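Local coordinates for protein tRNA (cytidine-2'-O-)-methyltransferase TrmJ (Sulfolobus acidocaldarius, PDB 4CNG) that catalyses transfer of a methyl group from S-adenosyl-L-methionine to the 2'-hydroxyl of cytidine 32 in tRNA, working as a homodimer, at residues Gly105-Lys110 against Leu137-Ile142. The protein carries 1 engineered substitution. Sequence-based numbering, arbitrary orientation.
Sequences GDLLRK and LTREEI. With SAH (S-adenosyl-L-homocysteine), chain D.
Leu-107 drives its two methyls into different partners, and this fork defines the tightly packed side of the contact. CD2 meets Ile-142 CG2 at 3.7 Å, the two side chains crossing at about a right angle, while CD1 reaches O4' of S-adenosyl-L-homocysteine at 3.3 Å. Leu-107 and Ile-142 are both buried. Leu-107 and Arg-139 pass in opposing directions, with Leu-107 CG 3.8 Å above one face of the Arg-139 guanidinium, offset toward its rim. The Arg-139 chain, bent at chi2 (64°), runs beside the cofactor, its CD 3.8 Å from the sulfur SD.

The looser side is polar and partly open to solvent. Lys-110, extended beyond CG, brings NZ to Ile-142 O at 3.0 Å; the C=O...N angle of 132° and a 25° tilt from the carbonyl plane indicate an oblique approach. NZ also donates to Ser-145 O, tying the 3-10 turn to the segment just past helix 139-143. One water accepts from both Lys-110 NZ and Arg-139 NH1, bridging two cations whose nitrogens stay 5.4 Å apart.

At the helix start, Glu-141 N donates to Thr-138 OG1 (3.0 Å) and Thr-138 N to Glu-141 OE1 (2.8 Å), a capping box; Arg-132 pairs with the glutamate. Just before Thr-138, Leu-137 holds the cofactor's amino and carboxylate groups through its backbone O and N. Loop and helix start together wall the cofactor pocket of this SPOUT methyltransferase.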
loop_
_atom_site.group_PDB
_atom_site.type_symbol
_atom_site.label_atom_id
_atom_site.label_comp_id
_atom_site.label_asym_id
_atom_site.label_seq_id
_atom_site.Cartn_x
_atom_site.Cartn_y
_atom_site.Cartn_z
ATOM N N GLY A 105 -13.787 -24.431 -3.170
ATOM C CA GLY A 105 -13.338 -25.571 -3.952
ATOM C C GLY A 105 -11.891 -25.904 -3.667
ATOM O O GLY A 105 -11.371 -25.605 -2.593
ATOM N N ASP A 106 -11.198 -26.433 -4.663
ATOM C CA ASP A 106 -9.861 -26.955 -4.443
ATOM C C ASP A 106 -8.852 -25.890 -4.029
ATOM O O ASP A 106 -7.972 -26.183 -3.218
ATOM C CB ASP A 106 -9.375 -27.672 -5.690
ATOM C CG ASP A 106 -10.291 -28.810 -6.094
ATOM O OD1 ASP A 106 -10.810 -29.514 -5.197
ATOM O OD2 ASP A 106 -10.465 -29.020 -7.312
ATOM N N LEU A 107 -9.007 -24.661 -4.534
ATOM C CA LEU A 107 -8.065 -23.581 -4.226
ATOM C C LEU A 107 -8.087 -23.195 -2.751
ATOM O O LEU A 107 -7.102 -22.650 -2.248
ATOM C CB LEU A 107 -8.270 -22.331 -5.099
ATOM C CG LEU A 107 -7.564 -22.266 -6.455
ATOM C CD1 LEU A 107 -7.838 -20.906 -7.063
ATOM C CD2 LEU A 107 -6.077 -22.501 -6.250
ATOM N N LEU A 108 -9.160 -23.518 -2.038
ATOM C CA LEU A 108 -9.179 -23.347 -0.589
ATOM C C LEU A 108 -7.956 -24.021 0.070
ATOM O O LEU A 108 -7.419 -23.501 1.051
ATOM C CB LEU A 108 -10.472 -23.896 -0.002
ATOM C CG LEU A 108 -10.672 -23.557 1.475
ATOM C CD1 LEU A 108 -10.894 -22.068 1.678
ATOM C CD2 LEU A 108 -11.820 -24.357 2.053
ATOM N N ARG A 109 -7.494 -25.153 -0.474
ATOM C CA ARG A 109 -6.421 -25.893 0.155
ATOM C C ARG A 109 -5.116 -25.107 0.156
ATOM O O ARG A 109 -4.214 -25.445 0.918
ATOM C CB ARG A 109 -6.268 -27.259 -0.511
ATOM C CG ARG A 109 -7.416 -28.196 -0.170
ATOM C CD ARG A 109 -7.050 -29.634 -0.469
ATOM N NE ARG A 109 -7.570 -30.118 -1.748
ATOM C CZ ARG A 109 -7.378 -31.349 -2.216
ATOM N NH1 ARG A 109 -6.689 -32.234 -1.503
ATOM N NH2 ARG A 109 -7.864 -31.694 -3.403
ATOM N N LYS A 110 -4.985 -24.147 -0.772
ATOM C CA LYS A 110 -3.816 -23.247 -0.887
ATOM C C LYS A 110 -3.961 -21.896 -0.218
ATOM O O LYS A 110 -3.023 -21.119 -0.204
ATOM C CB LYS A 110 -3.509 -22.955 -2.384
ATOM C CG LYS A 110 -2.895 -24.068 -3.163
ATOM C CD LYS A 110 -2.522 -23.637 -4.557
ATOM C CE LYS A 110 -1.852 -24.820 -5.173
ATOM N NZ LYS A 110 -1.422 -24.369 -6.468
ATOM N N LEU A 137 -3.605 -12.844 -11.855
ATOM C CA LEU A 137 -2.800 -14.013 -12.180
ATOM C C LEU A 137 -3.713 -15.013 -12.875
ATOM O O LEU A 137 -4.896 -15.101 -12.576
ATOM C CB LEU A 137 -2.182 -14.634 -10.940
ATOM C CG LEU A 137 -1.088 -13.843 -10.242
ATOM C CD1 LEU A 137 -0.728 -14.500 -8.934
ATOM C CD2 LEU A 137 0.134 -13.658 -11.114
ATOM N N THR A 138 -3.158 -15.795 -13.782
ATOM C CA THR A 138 -3.973 -16.824 -14.418
ATOM C C THR A 138 -4.142 -18.021 -13.474
ATOM O O THR A 138 -3.365 -18.239 -12.553
ATOM C CB THR A 138 -3.359 -17.308 -15.737
ATOM O OG1 THR A 138 -2.154 -17.998 -15.436
ATOM C CG2 THR A 138 -3.084 -16.147 -16.678
ATOM N N ARG A 139 -5.113 -18.862 -13.903
ATOM C CA ARG A 139 -5.347 -20.021 -13.073
ATOM C C ARG A 139 -4.128 -20.918 -13.040
ATOM O O ARG A 139 -3.777 -21.451 -12.004
ATOM C CB ARG A 139 -6.565 -20.778 -13.571
ATOM C CG ARG A 139 -6.875 -22.060 -12.821
ATOM C CD ARG A 139 -7.230 -21.762 -11.370
ATOM N NE ARG A 139 -7.537 -22.973 -10.609
ATOM C CZ ARG A 139 -6.628 -23.734 -10.002
ATOM N NH1 ARG A 139 -5.340 -23.418 -10.062
ATOM N NH2 ARG A 139 -7.010 -24.821 -9.342
ATOM N N GLU A 140 -3.413 -21.006 -14.188
ATOM C CA GLU A 140 -2.209 -21.839 -14.262
ATOM C C GLU A 140 -1.019 -21.237 -13.478
ATOM O O GLU A 140 -0.243 -21.986 -12.873
ATOM C CB GLU A 140 -1.799 -22.098 -15.694
ATOM C CG GLU A 140 -0.587 -22.980 -15.823
ATOM C CD GLU A 140 -0.751 -24.388 -15.315
ATOM O OE1 GLU A 140 -1.904 -24.847 -15.050
ATOM O OE2 GLU A 140 0.304 -25.069 -15.248
ATOM N N GLU A 141 -0.860 -19.912 -13.449
ATOM C CA GLU A 141 0.151 -19.287 -12.615
ATOM C C GLU A 141 -0.092 -19.644 -11.150
ATOM O O GLU A 141 0.855 -19.899 -10.384
ATOM C CB GLU A 141 0.154 -17.782 -12.868
ATOM C CG GLU A 141 0.748 -17.413 -14.225
ATOM C CD GLU A 141 0.500 -15.997 -14.712
ATOM O OE1 GLU A 141 -0.386 -15.275 -14.182
ATOM O OE2 GLU A 141 1.115 -15.660 -15.759
ATOM N N ILE A 142 -1.358 -19.637 -10.716
ATOM C CA ILE A 142 -1.695 -20.011 -9.369
ATOM C C ILE A 142 -1.458 -21.488 -9.139
ATOM O O ILE A 142 -0.975 -21.881 -8.087
ATOM C CB ILE A 142 -3.137 -19.574 -8.996
ATOM C CG1 ILE A 142 -3.255 -18.039 -9.005
ATOM C CG2 ILE A 142 -3.582 -20.162 -7.680
ATOM C CD1 ILE A 142 -4.658 -17.503 -8.943
HETATM N N SAH D . -7.276 -13.658 -12.260
HETATM C CA SAH D . -7.867 -14.066 -10.948
HETATM C CB SAH D . -7.727 -15.579 -10.780
HETATM C CG SAH D . -8.378 -16.435 -11.844
HETATM S SD SAH D . -8.158 -18.097 -11.335
HETATM C C SAH D . -7.117 -13.476 -9.812
HETATM O O SAH D . -5.904 -13.310 -9.998
HETATM O OXT SAH D . -7.667 -13.313 -8.723
HETATM C "C5'" SAH D . -9.072 -18.086 -9.851
HETATM C "C4'" SAH D . -9.875 -19.376 -9.743
HETATM O "O4'" SAH D . -10.433 -19.504 -8.441
HETATM C "C3'" SAH D . -11.049 -19.422 -10.713
HETATM O "O3'" SAH D . -10.708 -20.137 -11.894
HETATM C "C2'" SAH D . -12.174 -20.106 -9.953
HETATM O "O2'" SAH D . -12.538 -21.376 -10.520
HETATM C "C1'" SAH D . -11.610 -20.306 -8.550
HETATM N N9 SAH D . -12.520 -19.816 -7.511
HETATM C C8 SAH D . -12.652 -20.391 -6.307
HETATM N N7 SAH D . -13.403 -19.609 -5.500
HETATM C C5 SAH D . -13.700 -18.488 -6.184
HETATM C C6 SAH D . -14.471 -17.267 -5.903
HETATM N N6 SAH D . -15.060 -17.105 -4.692
HETATM N N1 SAH D . -14.547 -16.330 -6.886
HETATM C C2 SAH D . -13.937 -16.497 -8.082
HETATM N N3 SAH D . -13.210 -17.588 -8.408
HETATM C C4 SAH D . -13.039 -18.583 -7.495
HETATM O O HOH W 1 -4.114 -24.787 -7.833
#